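Local coordinates for dihydrodipicolinate reductase N-terminus domain-containing protein (Mycobacterium smegmatis, PDB 6IAQ) that acts as a native amine dehydrogenase, probably using bound NADP(H) for the asymmetric reductive amination of ketones to amines, at residues I33-A38 with V60-A66; L152-R158 with I287-L293; G280-E284 with S296-T302. All blocks are in the same frame, centred on the assembly; numbering follows the deposited sequence.

Contact 1: I33-A38 with V60-A66; sequences IVGAIA and VAVSDDA. With NAP (NADP nicotinamide-adenine-dinucleotide phosphate), chain F.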
loop_
_atom_site.group_PDB
_atom_site.type_symbol
_atom_site.label_atom_id
_atom_site.label_comp_id
_atom_site.label_asym_id
_atom_site.label_seq_id
_atom_site.Cartn_x
_atom_site.Cartn_y
_atom_site.Cartn_z
ATOM N N ILE A 33 2.417 25.818 16.184
ATOM C CA ILE A 33 3.723 26.264 15.608
ATOM C C ILE A 33 4.316 27.254 16.614
ATOM O O ILE A 33 3.682 28.292 16.842
ATOM C CB ILE A 33 3.558 26.846 14.195
ATOM C CG1 ILE A 33 2.949 25.822 13.222
ATOM C CG2 ILE A 33 4.890 27.389 13.698
ATOM C CD1 ILE A 33 2.559 26.411 11.879
ATOM N N VAL A 34 5.492 26.953 17.154
ATOM C CA VAL A 34 6.139 27.786 18.199
ATOM C C VAL A 34 7.408 28.441 17.647
ATOM O O VAL A 34 7.994 29.277 18.365
ATOM C CB VAL A 34 6.423 26.963 19.466
ATOM C CG1 VAL A 34 5.120 26.393 20.001
ATOM C CG2 VAL A 34 7.470 25.876 19.254
ATOM N N GLY A 35 7.823 28.101 16.427
ATOM C CA GLY A 35 9.058 28.682 15.860
ATOM C C GLY A 35 9.181 28.434 14.369
ATOM O O GLY A 35 8.458 27.559 13.845
ATOM N N ALA A 36 10.048 29.200 13.698
ATOM C CA ALA A 36 10.210 29.158 12.228
ATOM C C ALA A 36 11.605 29.693 11.873
ATOM O O ALA A 36 12.013 30.744 12.424
ATOM C CB ALA A 36 9.094 29.921 11.562
ATOM N N ILE A 37 12.339 28.937 11.063
ATOM C CA ILE A 37 13.748 29.210 10.693
ATOM C C ILE A 37 13.819 29.438 9.177
ATOM O O ILE A 37 13.249 28.618 8.399
ATOM C CB ILE A 37 14.666 28.085 11.166
ATOM C CG1 ILE A 37 14.416 27.762 12.643
ATOM C CG2 ILE A 37 16.130 28.400 10.871
ATOM C CD1 ILE A 37 14.971 26.436 13.074
ATOM N N ALA A 38 14.454 30.541 8.778
ATOM C CA ALA A 38 14.684 30.909 7.366
ATOM C C ALA A 38 16.135 31.376 7.220
ATOM O O ALA A 38 16.915 31.317 8.214
ATOM C CB ALA A 38 13.693 31.965 6.924
ATOM N N VAL A 60 4.563 34.136 15.934
ATOM C CA VAL A 60 5.867 33.444 15.715
ATOM C C VAL A 60 6.703 34.336 14.791
ATOM O O VAL A 60 6.291 34.530 13.626
ATOM C CB VAL A 60 5.661 32.040 15.114
ATOM C CG1 VAL A 60 6.976 31.342 14.885
ATOM C CG2 VAL A 60 4.753 31.187 15.970
ATOM N N ALA A 61 7.830 34.836 15.287
ATOM C CA ALA A 61 8.763 35.687 14.517
ATOM C C ALA A 61 9.801 34.783 13.865
ATOM O O ALA A 61 10.518 34.079 14.603
ATOM C CB ALA A 61 9.404 36.724 15.411
ATOM N N VAL A 62 9.887 34.797 12.532
ATOM C CA VAL A 62 10.884 33.963 11.800
ATOM C C VAL A 62 12.281 34.383 12.262
ATOM O O VAL A 62 12.561 35.608 12.327
ATOM C CB VAL A 62 10.721 34.095 10.271
ATOM C CG1 VAL A 62 11.813 33.350 9.526
ATOM C CG2 VAL A 62 9.342 33.641 9.820
ATOM N N SER A 63 13.125 33.400 12.548
ATOM C CA SER A 63 14.519 33.559 12.993
ATOM C C SER A 63 15.456 32.981 11.933
ATOM O O SER A 63 15.026 32.118 11.135
ATOM C CB SER A 63 14.715 32.897 14.324
ATOM O OG SER A 63 16.099 32.644 14.567
ATOM N N ASP A 64 16.704 33.439 11.931
ATOM C CA ASP A 64 17.772 32.901 11.049
ATOM C C ASP A 64 18.724 32.060 11.876
ATOM O O ASP A 64 19.745 31.678 11.333
ATOM C CB ASP A 64 18.519 34.013 10.310
ATOM C CG ASP A 64 19.131 35.063 11.237
ATOM O OD1 ASP A 64 19.061 34.887 12.470
ATOM O OD2 ASP A 64 19.607 36.093 10.728
ATOM N N ASP A 65 18.362 31.730 13.116
ATOM C CA ASP A 65 19.276 31.057 14.069
ATOM C C ASP A 65 18.578 29.803 14.609
ATOM O O ASP A 65 17.832 29.932 15.616
ATOM C CB ASP A 65 19.683 32.032 15.178
ATOM C CG ASP A 65 20.831 31.551 16.037
ATOM O OD1 ASP A 65 21.047 30.305 16.126
ATOM O OD2 ASP A 65 21.481 32.438 16.648
ATOM N N ALA A 66 18.804 28.654 13.969
ATOM C CA ALA A 66 18.110 27.381 14.303
ATOM C C ALA A 66 18.338 27.010 15.787
ATOM O O ALA A 66 17.354 26.677 16.490
ATOM C CB ALA A 66 18.566 26.274 13.375
HETATM P PA NAP F . 12.602 26.066 -1.615
HETATM O O1A NAP F . 11.333 26.717 -1.910
HETATM O O2A NAP F . 13.956 26.483 -2.261
HETATM O O5B NAP F . 12.765 26.117 0.009
HETATM C C5B NAP F . 14.008 25.853 0.675
HETATM C C4B NAP F . 14.027 26.654 1.970
HETATM O O4B NAP F . 15.204 26.387 2.728
HETATM C C3B NAP F . 13.974 28.195 1.786
HETATM O O3B NAP F . 12.897 28.624 2.654
HETATM C C2B NAP F . 15.294 28.743 2.321
HETATM O O2B NAP F . 15.158 29.969 3.073
HETATM C C1B NAP F . 15.595 27.668 3.320
HETATM N N9A NAP F . 16.986 27.500 3.736
HETATM C C8A NAP F . 18.076 27.224 2.992
HETATM N N7A NAP F . 19.119 27.068 3.815
HETATM C C5A NAP F . 18.658 27.164 5.085
HETATM C C6A NAP F . 19.202 27.073 6.464
HETATM N N6A NAP F . 20.490 26.834 6.675
HETATM N N1A NAP F . 18.373 27.250 7.491
HETATM C C2A NAP F . 17.052 27.484 7.351
HETATM N N3A NAP F . 16.462 27.581 6.137
HETATM C C4A NAP F . 17.249 27.457 5.030
HETATM O O3 NAP F . 12.534 24.449 -1.907
HETATM P PN NAP F . 11.229 23.474 -1.599
HETATM O O1N NAP F . 10.416 23.191 -2.824
HETATM O O2N NAP F . 10.503 23.932 -0.383
HETATM O O5D NAP F . 12.177 22.222 -1.298
HETATM C C5D NAP F . 13.023 22.065 -0.153
HETATM C C4D NAP F . 13.769 20.761 -0.110
HETATM O O4D NAP F . 12.781 19.688 0.034
HETATM C C3D NAP F . 14.583 20.548 -1.355
HETATM O O3D NAP F . 15.861 20.002 -1.085
HETATM C C2D NAP F . 13.733 19.544 -2.146
HETATM O O2D NAP F . 14.569 18.804 -3.046
HETATM C C1D NAP F . 13.065 18.740 -0.993
HETATM N N1N NAP F . 11.810 18.100 -1.423
HETATM C C2N NAP F . 11.662 16.813 -1.177
HETATM C C3N NAP F . 10.521 16.161 -1.622
HETATM C C7N NAP F . 10.286 14.697 -1.317
HETATM O O7N NAP F . 9.330 14.176 -1.890
HETATM N N7N NAP F . 11.057 14.027 -0.442
HETATM C C4N NAP F . 9.547 16.886 -2.307
HETATM C C5N NAP F . 9.723 18.245 -2.551
HETATM C C6N NAP F . 10.879 18.816 -2.080
HETATM P P2B NAP F . 14.637 31.327 2.411
HETATM O O1X NAP F . 13.186 31.158 2.064
HETATM O O2X NAP F . 14.662 32.337 3.556
HETATM O O3X NAP F . 15.672 31.462 1.290
HETATM O O HOH W 1 10.853 31.541 15.397
HETATM O O HOH W 2 18.885 30.085 8.839
#

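Contact 2: L152-R158 with I287-L293; sequences LMGTAHR and IEGEPNL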
loop_
_atom_site.group_PDB
_atom_site.type_symbol
_atom_site.label_atom_id
_atom_site.label_comp_id
_atom_site.label_asym_id
_atom_site.label_seq_id
_atom_site.Cartn_x
_atom_site.Cartn_y
_atom_site.Cartn_z
ATOM N N LEU A 152 2.655 -4.052 -2.923
ATOM C CA LEU A 152 2.338 -4.700 -4.220
ATOM C C LEU A 152 3.200 -5.961 -4.377
ATOM O O LEU A 152 2.662 -7.003 -4.808
ATOM C CB LEU A 152 2.587 -3.734 -5.370
ATOM C CG LEU A 152 2.223 -4.259 -6.753
ATOM C CD1 LEU A 152 0.707 -4.319 -6.872
ATOM C CD2 LEU A 152 2.828 -3.402 -7.841
ATOM N N MET A 153 4.495 -5.863 -4.041
ATOM C CA MET A 153 5.449 -7.015 -4.049
ATOM C C MET A 153 4.930 -8.159 -3.165
ATOM O O MET A 153 5.154 -9.344 -3.489
ATOM C CB MET A 153 6.842 -6.567 -3.593
ATOM C CG MET A 153 7.543 -5.683 -4.609
ATOM S SD MET A 153 9.036 -4.933 -3.878
ATOM C CE MET A 153 9.959 -6.421 -3.487
ATOM N N GLY A 154 4.225 -7.828 -2.091
ATOM C CA GLY A 154 3.592 -8.798 -1.188
ATOM C C GLY A 154 2.525 -9.652 -1.868
ATOM O O GLY A 154 2.086 -10.620 -1.247
ATOM N N THR A 155 2.044 -9.275 -3.055
ATOM C CA THR A 155 1.015 -10.065 -3.790
ATOM C C THR A 155 1.676 -10.979 -4.826
ATOM O O THR A 155 0.929 -11.684 -5.562
ATOM C CB THR A 155 -0.035 -9.152 -4.415
ATOM O OG1 THR A 155 0.505 -8.505 -5.563
ATOM C CG2 THR A 155 -0.566 -8.163 -3.414
ATOM N N ALA A 156 3.016 -10.982 -4.907
ATOM C CA ALA A 156 3.751 -11.785 -5.911
ATOM C C ALA A 156 4.150 -13.129 -5.294
ATOM O O ALA A 156 4.428 -13.168 -4.078
ATOM C CB ALA A 156 4.951 -11.039 -6.411
ATOM N N HIS A 157 4.129 -14.195 -6.095
ATOM C CA HIS A 157 4.700 -15.520 -5.729
ATOM C C HIS A 157 6.196 -15.533 -6.036
ATOM O O HIS A 157 6.970 -15.981 -5.208
ATOM C CB HIS A 157 4.009 -16.655 -6.501
ATOM C CG HIS A 157 4.425 -17.999 -6.006
ATOM N ND1 HIS A 157 4.975 -18.952 -6.834
ATOM C CD2 HIS A 157 4.371 -18.542 -4.775
ATOM C CE1 HIS A 157 5.257 -20.022 -6.127
ATOM N NE2 HIS A 157 4.871 -19.803 -4.871
ATOM N N ARG A 158 6.561 -15.092 -7.221
ATOM C CA ARG A 158 7.969 -14.992 -7.662
ATOM C C ARG A 158 8.163 -13.642 -8.336
ATOM O O ARG A 158 7.349 -13.282 -9.199
ATOM C CB ARG A 158 8.333 -16.142 -8.602
ATOM C CG ARG A 158 9.836 -16.273 -8.816
ATOM C CD ARG A 158 10.215 -17.126 -10.019
ATOM N NE ARG A 158 10.047 -16.393 -11.271
ATOM C CZ ARG A 158 9.156 -16.666 -12.224
ATOM N NH1 ARG A 158 9.109 -15.910 -13.312
ATOM N NH2 ARG A 158 8.312 -17.678 -12.104
ATOM N N ILE A 287 5.665 -5.195 -11.971
ATOM C CA ILE A 287 6.404 -6.383 -11.459
ATOM C C ILE A 287 6.292 -7.490 -12.503
ATOM O O ILE A 287 5.161 -7.865 -12.849
ATOM C CB ILE A 287 5.876 -6.800 -10.090
ATOM C CG1 ILE A 287 5.992 -5.640 -9.099
ATOM C CG2 ILE A 287 6.602 -8.036 -9.593
ATOM C CD1 ILE A 287 5.411 -5.952 -7.736
ATOM N N GLU A 288 7.429 -7.923 -13.039
ATOM C CA GLU A 288 7.523 -9.114 -13.923
ATOM C C GLU A 288 7.856 -10.312 -13.041
ATOM O O GLU A 288 8.834 -10.251 -12.268
ATOM C CB GLU A 288 8.559 -8.902 -15.027
ATOM C CG GLU A 288 8.172 -7.767 -15.961
ATOM C CD GLU A 288 9.274 -7.339 -16.915
ATOM O OE1 GLU A 288 8.951 -6.873 -18.009
ATOM O OE2 GLU A 288 10.449 -7.451 -16.552
ATOM N N GLY A 289 7.020 -11.338 -13.114
ATOM C CA GLY A 289 7.231 -12.575 -12.348
ATOM C C GLY A 289 5.986 -13.416 -12.406
ATOM O O GLY A 289 5.310 -13.376 -13.438
ATOM N N GLU A 290 5.679 -14.095 -11.317
ATOM C CA GLU A 290 4.427 -14.855 -11.143
ATOM C C GLU A 290 3.653 -14.177 -10.020
ATOM O O GLU A 290 4.060 -14.242 -8.863
ATOM C CB GLU A 290 4.764 -16.321 -10.838
ATOM C CG GLU A 290 3.536 -17.214 -10.695
ATOM C CD GLU A 290 3.787 -18.663 -10.298
ATOM O OE1 GLU A 290 4.945 -19.148 -10.462
ATOM O OE2 GLU A 290 2.822 -19.306 -9.798
ATOM N N PRO A 291 2.559 -13.435 -10.310
ATOM C CA PRO A 291 2.139 -13.106 -11.666
ATOM C C PRO A 291 2.809 -11.800 -12.103
ATOM O O PRO A 291 3.550 -11.238 -11.318
ATOM C CB PRO A 291 0.636 -12.874 -11.470
ATOM C CG PRO A 291 0.568 -12.182 -10.143
ATOM C CD PRO A 291 1.668 -12.822 -9.305
ATOM N N ASN A 292 2.493 -11.307 -13.294
ATOM C CA ASN A 292 2.841 -9.919 -13.711
ATOM C C ASN A 292 1.845 -8.955 -13.058
ATOM O O ASN A 292 0.619 -9.238 -13.091
ATOM C CB ASN A 292 2.856 -9.721 -15.223
ATOM C CG ASN A 292 3.929 -10.562 -15.900
ATOM O OD1 ASN A 292 5.000 -10.801 -15.334
ATOM N ND2 ASN A 292 3.630 -11.055 -17.096
ATOM N N LEU A 293 2.354 -7.860 -12.485
ATOM C CA LEU A 293 1.522 -6.879 -11.749
ATOM C C LEU A 293 1.792 -5.488 -12.291
ATOM O O LEU A 293 2.904 -5.240 -12.818
ATOM C CB LEU A 293 1.846 -6.946 -10.264
ATOM C CG LEU A 293 1.463 -8.247 -9.587
ATOM C CD1 LEU A 293 2.358 -8.501 -8.391
ATOM C CD2 LEU A 293 -0.008 -8.246 -9.195
#

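Contact 3: G280-E284 with S296-T302; sequences GDINE and SNGTVPT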
loop_
_atom_site.group_PDB
_atom_site.type_symbol
_atom_site.label_atom_id
_atom_site.label_comp_id
_atom_site.label_asym_id
_atom_site.label_seq_id
_atom_site.Cartn_x
_atom_site.Cartn_y
_atom_site.Cartn_z
ATOM N N GLY A 280 1.806 15.941 -17.349
ATOM C CA GLY A 280 1.346 15.563 -16.006
ATOM C C GLY A 280 2.310 14.590 -15.358
ATOM O O GLY A 280 3.031 13.851 -16.102
ATOM N N ASP A 281 2.326 14.586 -14.031
ATOM C CA ASP A 281 3.137 13.632 -13.234
ATOM C C ASP A 281 2.667 12.210 -13.508
ATOM O O ASP A 281 1.430 12.000 -13.764
ATOM C CB ASP A 281 3.031 13.928 -11.731
ATOM C CG ASP A 281 3.621 15.268 -11.320
ATOM O OD1 ASP A 281 4.186 15.972 -12.216
ATOM O OD2 ASP A 281 3.472 15.627 -10.126
ATOM N N ILE A 282 3.587 11.267 -13.366
ATOM C CA ILE A 282 3.261 9.824 -13.454
ATOM C C ILE A 282 3.944 9.052 -12.335
ATOM O O ILE A 282 5.037 9.425 -11.870
ATOM C CB ILE A 282 3.560 9.223 -14.834
ATOM C CG1 ILE A 282 5.044 9.110 -15.138
ATOM C CG2 ILE A 282 2.805 9.972 -15.945
ATOM C CD1 ILE A 282 5.339 7.952 -16.047
ATOM N N ASN A 283 3.280 7.976 -11.947
ATOM C CA ASN A 283 3.829 6.925 -11.070
ATOM C C ASN A 283 3.360 5.573 -11.625
ATOM O O ASN A 283 2.198 5.220 -11.406
ATOM C CB ASN A 283 3.363 7.091 -9.630
ATOM C CG ASN A 283 4.159 6.204 -8.695
ATOM O OD1 ASN A 283 5.392 6.215 -8.771
ATOM N ND2 ASN A 283 3.482 5.498 -7.809
ATOM N N GLU A 284 4.221 4.877 -12.354
ATOM C CA GLU A 284 3.855 3.623 -13.064
ATOM C C GLU A 284 4.864 2.547 -12.697
ATOM O O GLU A 284 6.069 2.753 -12.930
ATOM C CB GLU A 284 3.823 3.802 -14.572
ATOM C CG GLU A 284 2.797 4.788 -15.056
ATOM C CD GLU A 284 2.803 5.035 -16.562
ATOM O OE1 GLU A 284 3.725 4.568 -17.288
ATOM O OE2 GLU A 284 1.934 5.767 -17.006
ATOM N N SER A 296 -0.588 2.083 -11.262
ATOM C CA SER A 296 -0.556 3.463 -11.791
ATOM C C SER A 296 -1.361 4.346 -10.837
ATOM O O SER A 296 -2.377 3.866 -10.272
ATOM C CB SER A 296 -1.094 3.485 -13.210
ATOM O OG SER A 296 -1.514 4.773 -13.579
ATOM N N ASN A 297 -0.976 5.609 -10.720
ATOM C CA ASN A 297 -1.693 6.578 -9.856
ATOM C C ASN A 297 -2.215 7.729 -10.712
ATOM O O ASN A 297 -2.463 8.801 -10.135
ATOM C CB ASN A 297 -0.808 6.995 -8.677
ATOM C CG ASN A 297 -0.561 5.876 -7.687
ATOM O OD1 ASN A 297 -1.475 5.400 -6.991
ATOM N ND2 ASN A 297 0.665 5.438 -7.633
ATOM N N GLY A 298 -2.391 7.518 -12.020
ATOM C CA GLY A 298 -2.898 8.571 -12.913
ATOM C C GLY A 298 -2.039 9.816 -12.815
ATOM O O GLY A 298 -0.821 9.658 -12.743
ATOM N N THR A 299 -2.626 11.011 -12.846
ATOM C CA THR A 299 -1.862 12.291 -12.689
ATOM C C THR A 299 -1.664 12.504 -11.195
ATOM O O THR A 299 -2.487 13.149 -10.562
ATOM C CB THR A 299 -2.521 13.454 -13.428
ATOM O OG1 THR A 299 -2.571 13.039 -14.787
ATOM C CG2 THR A 299 -1.701 14.718 -13.340
ATOM N N VAL A 300 -0.647 11.852 -10.645
ATOM C CA VAL A 300 -0.449 11.733 -9.177
ATOM C C VAL A 300 -0.111 13.106 -8.608
ATOM O O VAL A 300 0.672 13.853 -9.204
ATOM C CB VAL A 300 0.632 10.677 -8.884
ATOM C CG1 VAL A 300 1.988 11.044 -9.466
ATOM C CG2 VAL A 300 0.717 10.397 -7.401
ATOM N N PRO A 301 -0.765 13.525 -7.501
ATOM C CA PRO A 301 -0.502 14.838 -6.892
ATOM C C PRO A 301 0.787 14.871 -6.057
ATOM O O PRO A 301 0.711 14.852 -4.837
ATOM C CB PRO A 301 -1.743 15.064 -6.020
ATOM C CG PRO A 301 -2.162 13.664 -5.637
ATOM C CD PRO A 301 -1.902 12.828 -6.873
ATOM N N THR A 302 1.939 14.896 -6.737
ATOM C CA THR A 302 3.275 14.798 -6.091
ATOM C C THR A 302 3.434 15.933 -5.065
ATOM O O THR A 302 3.822 15.676 -3.952
ATOM C CB THR A 302 4.386 14.833 -7.143
ATOM O OG1 THR A 302 4.060 13.884 -8.163
ATOM C CG2 THR A 302 5.768 14.557 -6.571
HETATM O O HOH W 3 -0.276 11.978 -15.874
HETATM O O HOH W 4 0.657 7.429 -13.020
HETATM O O HOH W 5 -0.017 6.817 -15.327
#

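Contact 1: I33-A38 with V60-A66
Ile-37 and Ser-63 sit opposite each other where a short backbone bridge joins the two segments, which run the same way. Ser-63 serves the strand with both its backbone groups. Its N donates to Ala-36 O at 2.9 Å in a nearly straight bond (174° at the hydrogen), and its O accepts from Ala-38 N, also at 2.9 Å. Ile-37 takes no hydrogen bond from 60-66; its own polar backbone atoms face inward, bonding to Val-12 and Gly-14. Ahead of the bridge the two backbones are too far apart to bond directly, and a water fills in, accepting from Ala-36 N and donating to Ala-61 O at 2.7 Å. Just past it, Ser-63 OG accepts from Asp-65 N at 2.8 Å, an ST turn that swings the chain into its next helix, where Asp-65 is the N-cap, OD1 taking Glu-68 N.

Apolar contacts flank these bonds. Val-60 holds CG1 anti to its backbone N (chi1 180°), which lays that methyl over Gly-35 CA at 3.5 Å, while CG2 rests on Ile-33 O. Val-62 CG1 presses tightly on Ala-38 CB, its CG2 reaching Ala-36 CB. Ile-37 CD1 lies against Ala-66 CB at 3.6 Å. On the cofactor side, Ala-38 CB approaches O2X of the NADP 2'-phosphate, and Ile-37 CG2 touches adenine C2A at 3.8 Å; Lys-43 NZ and Ser-40 N supply hydrogen bonds to the cofactor. A second strand ending beside the adenosine ribose is a hallmark of Rossmann folds. Strand 32-37 is the outermost of its parallel sheet within the chain: strand 9-13 flanks it on one edge, 60-66 on the other, with helix 48-51 packed on Ala-36 and Val-62 and helix 66-73 on Ile-37 and Ser-63.

Contact 2: L152-R158 with I287-L293
Leu-152, with CG anti to its backbone N (chi1 -177°), and Ile-287, whose chain runs on extended to CD1 (chi2 177°), slide past each other in opposite directions, bringing Leu-152 CD2 to 3.6 Å from Ile-287 CD1. The Met-153 side chain crosses that of Ile-287 at about a right angle, its CG 3.8 Å from the same CD1. Beside them Leu-293 CD1 packs against the loop after the helix, 3.4 Å from Thr-155 OG1. That hydroxyl gives its proton back to Leu-152 O, which also accepts from Thr-155 N, so two bonds of one residue hold the end of the helix.

His-157 and Glu-290 extend side by side, with ring and carboxylate planes 58° apart. Glu-290 OE1 stands at the ring edge, 3.6 Å from His-157 ND1, a buried nitrogen that finds no partner. The guanidinium of Arg-158 turns one face to Glu-290 N, but its salt bridge is with Asp-160. The second subunit closes over the loop, with Asn-312 and Lys-29 of that chain binding backbone oxygens of 154-157.

Glu-290 O accepts twice, from His-157 N at 2.8 Å and Arg-158 N at 3.1 Å, and Glu-290 N returns a bond to Arg-158 O at 2.8 Å. Two consecutive residues facing one make a classic beta bulge, set where strand 158-169 begins against the turn of the 282-288/293-296 hairpin, just before cis Pro-291.

Contact 3: G280-E284 with S296-T302
Asp-281 and Thr-302 join the two ends of a beta hairpin where its arms, 282-288 and 293-296, have already parted. Thr-302 OG1 donates to Asp-281 OD2 at 2.7 Å, coming from above the carboxylate plane, 39° out of it. Val-300 CG1 packs against the start of strand 282-288, touching Asp-281 CB at 3.8 Å and Asn-283 CB at 4.2 Å; chi1 of 62° sets this methyl between the backbone N and carbonyl carbon of Val-300, turned to the strand. Direct backbone pairing is thin: Asn-297 N reaches Asn-283 O at a long 3.3 Å, beside the non-hydrogen-bonded pair Glu-284 and Ser-296.

Water does much of the rest. One molecule accepts from Asn-283 N and donates to Gly-298 O at 2.7 Å; another donates to Asp-281 O and binds Thr-299 OG1, bridging backbone and side chain.

In the next shell, Asn-283 is held by Trp-285 NE1 on OD1 and by Phe-144 O on ND2, while Tyr-140 and Phe-144 back Val-300. Helix 302-312 starts at Thr-302, whose side chain comes within about 6 Å of the NADP, nearest atom to nearest atom, so the Asp-281 bond ties that helix start to the residue leading into strand 282-288. At the other end Ser-296 OG accepts from Gly-298 N in an ST turn and binds a water that donates to Glu-284 OE2 at 2.8 Å.

Overall arrangement
From the N terminus, contact 1 comes first: 33-38 meets 60-66 after a short, mostly loop excursion, attaching an extra segment to the edge of the Rossmann sheet beside the adenosine end of NADP. It is complete before the others open. Contact 2 opens at the end of helix 141-153 and closes 129 residues later, after most of the mixed sheet, at the hairpin turn against the second subunit. Contact 3 joins the start of strand 282-288 to the loop leading into helix 302-312; it starts before that closure and ends beyond it, so the two cross, sharing that strand. Their centres lie about 21 Å apart, those of contacts 1 and 2 about 47 Å, across the chain's centre.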